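Local coordinates for hypothetical protein (Mus musculus, PDB 1VKB) that probably acts as a gamma-glutamylamine cyclotransferase of the AIG2-like family, at residues A40-R45 / E78-D83. Sequence-based numbering, arbitrary orientation.
Sequences AAFRGR and EIYEVD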
ATOM      1  N   ALA A  40      14.189   1.851  -5.234  1.00 18.80           N
ATOM      2  CA  ALA A  40      13.391   1.646  -4.054  1.00 17.38           C
ATOM      3  C   ALA A  40      14.263   0.903  -3.073  1.00 22.38           C
ATOM      4  O   ALA A  40      14.758  -0.180  -3.397  1.00 24.74           O
ATOM      5  CB  ALA A  40      12.170   0.864  -4.372  1.00 18.79           C
ATOM      6  N   ALA A  41      14.520   1.502  -1.909  1.00 17.02           N
ATOM      7  CA  ALA A  41      15.313   0.829  -0.890  1.00 16.57           C
ATOM      8  C   ALA A  41      14.455   0.507   0.317  1.00 18.75           C
ATOM      9  O   ALA A  41      13.831   1.404   0.904  1.00 14.38           O
ATOM     10  CB  ALA A  41      16.464   1.708  -0.471  1.00 20.79           C
ATOM     11  N   PHE A  42      14.434  -0.759   0.716  1.00 17.46           N
ATOM     12  CA  PHE A  42      13.735  -1.158   1.956  1.00 15.51           C
ATOM     13  C   PHE A  42      14.338  -0.530   3.184  1.00 17.55           C
ATOM     14  O   PHE A  42      15.556  -0.572   3.376  1.00 18.04           O
ATOM     15  CB  PHE A  42      13.729  -2.693   2.074  1.00 17.86           C
ATOM     16  CG  PHE A  42      13.067  -3.213   3.310  1.00 21.28           C
ATOM     17  CD1 PHE A  42      11.680  -3.357   3.367  1.00 20.02           C
ATOM     18  CD2 PHE A  42      13.824  -3.571   4.420  1.00 22.33           C
ATOM     19  CE1 PHE A  42      11.067  -3.876   4.495  1.00 20.73           C
ATOM     20  CE2 PHE A  42      13.203  -4.066   5.571  1.00 25.53           C
ATOM     21  CZ  PHE A  42      11.836  -4.207   5.612  1.00 19.15           C
ATOM     22  N   ARG A  43      13.501   0.069   4.018  1.00 14.07           N
ATOM     23  CA  ARG A  43      13.948   0.678   5.264  1.00 16.53           C
ATOM     24  C   ARG A  43      13.430   0.019   6.545  1.00 18.41           C
ATOM     25  O   ARG A  43      14.101   0.051   7.596  1.00 20.37           O
ATOM     26  CB  ARG A  43      13.553   2.146   5.261  1.00 16.52           C
ATOM     27  CG  ARG A  43      14.308   2.962   4.229  1.00 19.69           C
ATOM     28  CD  ARG A  43      15.783   3.068   4.542  1.00 21.24           C
ATOM     29  NE  ARG A  43      16.437   3.874   3.529  1.00 20.41           N
ATOM     30  CZ  ARG A  43      17.406   3.471   2.750  1.00 27.72           C
ATOM     31  NH1 ARG A  43      17.934   2.274   2.883  1.00 24.36           N
ATOM     32  NH2 ARG A  43      17.878   4.302   1.838  1.00 27.42           N
ATOM     33  N   GLY A  44      12.254  -0.580   6.491  1.00 17.88           N
ATOM     34  CA  GLY A  44      11.744  -1.276   7.671  1.00 18.02           C
ATOM     35  C   GLY A  44      10.257  -1.546   7.626  1.00 19.67           C
ATOM     36  O   GLY A  44       9.642  -1.566   6.563  1.00 18.54           O
ATOM     37  N   ARG A  45       9.693  -1.801   8.789  1.00 18.68           N
ATOM     38  CA  ARG A  45       8.282  -2.168   8.929  1.00 19.05           C
ATOM     39  C   ARG A  45       7.608  -1.130   9.782  1.00 19.52           C
ATOM     40  O   ARG A  45       8.236  -0.562  10.708  1.00 17.38           O
ATOM     41  CB  ARG A  45       8.152  -3.515   9.622  1.00 21.02           C
ATOM     42  CG  ARG A  45       8.640  -4.710   8.821  1.00 29.04           C
ATOM     43  CD  ARG A  45       8.446  -6.041   9.547  1.00 27.56           C
ATOM     44  NE  ARG A  45       9.180  -6.096  10.827  1.00 46.47           N
ATOM     45  CZ  ARG A  45       8.644  -5.992  12.059  1.00 47.00           C
ATOM     46  NH1 ARG A  45       7.336  -5.811  12.237  1.00 43.86           N
ATOM     47  NH2 ARG A  45       9.433  -6.064  13.131  1.00 45.34           N
ATOM     48  N   GLU A  78       5.310  -1.889   4.943  1.00 15.76           N
ATOM     49  CA  GLU A  78       6.736  -1.733   4.802  1.00 14.03           C
ATOM     50  C   GLU A  78       7.053  -0.317   4.343  1.00 16.14           C
ATOM     51  O   GLU A  78       6.390   0.253   3.481  1.00 15.28           O
ATOM     52  CB  GLU A  78       7.287  -2.743   3.818  1.00 14.21           C
ATOM     53  CG  GLU A  78       7.169  -4.177   4.333  1.00 16.86           C
ATOM     54  CD  GLU A  78       7.515  -5.200   3.304  1.00 24.33           C
ATOM     55  OE1 GLU A  78       7.630  -4.877   2.094  1.00 18.70           O
ATOM     56  OE2 GLU A  78       7.650  -6.338   3.729  1.00 20.79           O
ATOM     57  N   ILE A  79       8.124   0.205   4.906  1.00 15.43           N
ATOM     58  CA  ILE A  79       8.663   1.526   4.530  1.00 14.28           C
ATOM     59  C   ILE A  79       9.811   1.388   3.549  1.00 16.24           C
ATOM     60  O   ILE A  79      10.770   0.645   3.800  1.00 16.54           O
ATOM     61  CB  ILE A  79       9.111   2.276   5.772  1.00 15.55           C
ATOM     62  CG1 ILE A  79       7.960   2.363   6.805  1.00 20.46           C
ATOM     63  CG2 ILE A  79       9.644   3.643   5.406  1.00 17.88           C
ATOM     64  CD1 ILE A  79       8.428   2.803   8.174  1.00 21.76           C
ATOM     65  N   TYR A  80       9.716   2.129   2.438  1.00 15.61           N
ATOM     66  CA  TYR A  80      10.804   2.213   1.448  1.00 15.32           C
ATOM     67  C   TYR A  80      11.205   3.639   1.251  1.00 15.94           C
ATOM     68  O   TYR A  80      10.385   4.536   1.389  1.00 15.68           O
ATOM     69  CB  TYR A  80      10.362   1.660   0.068  1.00 16.73           C
ATOM     70  CG  TYR A  80      10.183   0.173   0.096  1.00 14.51           C
ATOM     71  CD1 TYR A  80       9.049  -0.380   0.661  1.00 21.63           C
ATOM     72  CD2 TYR A  80      11.136  -0.670  -0.442  1.00 17.01           C
ATOM     73  CE1 TYR A  80       8.875  -1.750   0.722  1.00 20.55           C
ATOM     74  CE2 TYR A  80      10.984  -2.052  -0.371  1.00 18.08           C
ATOM     75  CZ  TYR A  80       9.837  -2.572   0.215  1.00 19.20           C
ATOM     76  OH  TYR A  80       9.654  -3.930   0.326  1.00 22.91           O
ATOM     77  N   GLU A  81      12.459   3.855   0.888  1.00 16.08           N
ATOM     78  CA  GLU A  81      12.878   5.153   0.374  1.00 16.09           C
ATOM     79  C   GLU A  81      13.008   5.003  -1.139  1.00 16.78           C
ATOM     80  O   GLU A  81      13.744   4.114  -1.602  1.00 16.63           O
ATOM     81  CB  GLU A  81      14.182   5.614   1.035  1.00 15.26           C
ATOM     82  CG  GLU A  81      14.496   7.036   0.674  1.00 16.75           C
ATOM     83  CD  GLU A  81      15.691   7.623   1.411  1.00 32.91           C
ATOM     84  OE1 GLU A  81      16.702   6.922   1.569  1.00 34.43           O
ATOM     85  OE2 GLU A  81      15.620   8.802   1.804  1.00 23.98           O
ATOM     86  N   VAL A  82      12.296   5.844  -1.913  1.00 14.32           N
ATOM     87  CA  VAL A  82      12.283   5.713  -3.383  1.00 15.75           C
ATOM     88  C   VAL A  82      12.736   7.020  -4.036  1.00 17.34           C
ATOM     89  O   VAL A  82      12.665   8.113  -3.422  1.00 16.17           O
ATOM     90  CB  VAL A  82      10.898   5.301  -3.936  1.00 15.01           C
ATOM     91  CG1 VAL A  82      10.383   4.040  -3.213  1.00 17.10           C
ATOM     92  CG2 VAL A  82       9.883   6.393  -3.774  1.00 14.31           C
ATOM     93  N   ASP A  83      13.206   6.924  -5.278  1.00 15.29           N
ATOM     94  CA  ASP A  83      13.500   8.124  -6.020  1.00 17.49           C
ATOM     95  C   ASP A  83      12.258   8.627  -6.764  1.00 17.09           C
ATOM     96  O   ASP A  83      11.229   7.978  -6.791  1.00 15.62           O
ATOM     97  CB  ASP A  83      14.746   7.960  -6.919  1.00 20.18           C
ATOM     98  CG  ASP A  83      14.569   7.010  -8.071  1.00 23.40           C
ATOM     99  OD1 ASP A  83      13.475   6.436  -8.299  1.00 18.92           O
ATOM    100  OD2 ASP A  83      15.550   6.770  -8.830  1.00 22.54           O
TER
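A classic beta bulge, with Arg43 and Gly44 set opposite the single residue Ile79, interrupts the antiparallel pairing of strands 40-48 and 76-82. Arg43 N donates to Ile79 O at 2.8 Å, and Gly44 N adds a weak bond to the same oxygen. Ile79 N returns a bond to Gly44 O. With the backbone turned as it is at Gly44, a CB would collide with Arg43 O. Before the bulge the register is regular: Ala41 and Glu81 form a hydrogen-bonded pair, with Ala41 N 2.7 Å from Glu81 O.

Phe42 and Tyr80 share one face of the sheet. The edge of the Phe42 ring points at the face of the Tyr80 ring in a T-shaped stack, planes at 75°. Phe42 CG lies anti to the backbone N (chi1 179°), which lets Phe42 CD1 come 3.7 Å from Tyr80 CZ. Glu78 CG meets the edge of the Phe42 ring at CE1, 3.9 Å away. Tyr80 OH donates to Glu78 OE1 at 2.8 Å, from above the carboxylate plane. That oxygen also accepts from Arg24 N, so two bonds grip it. A leucine in place of Tyr80 would probably leave Glu78 OE1 without its hydroxyl donor and the Phe42 edge without a ring face.

On the other face, Arg43 bends at chi2 (-67°) and reaches across to Glu81. Arg43 NH2 makes a nearly straight salt bridge to Glu81 OE1, 2.9 Å long, with the oxygen in the guanidinium plane and its anti lone pair used. Ala41 CB lies against one guanidinium face.

Strand 14-18 pairs with the far side of strand 76-82, making it an inner strand. This bulged antiparallel pair belongs to the mixed sheet of the gamma-glutamyl cyclotransferase-like fold.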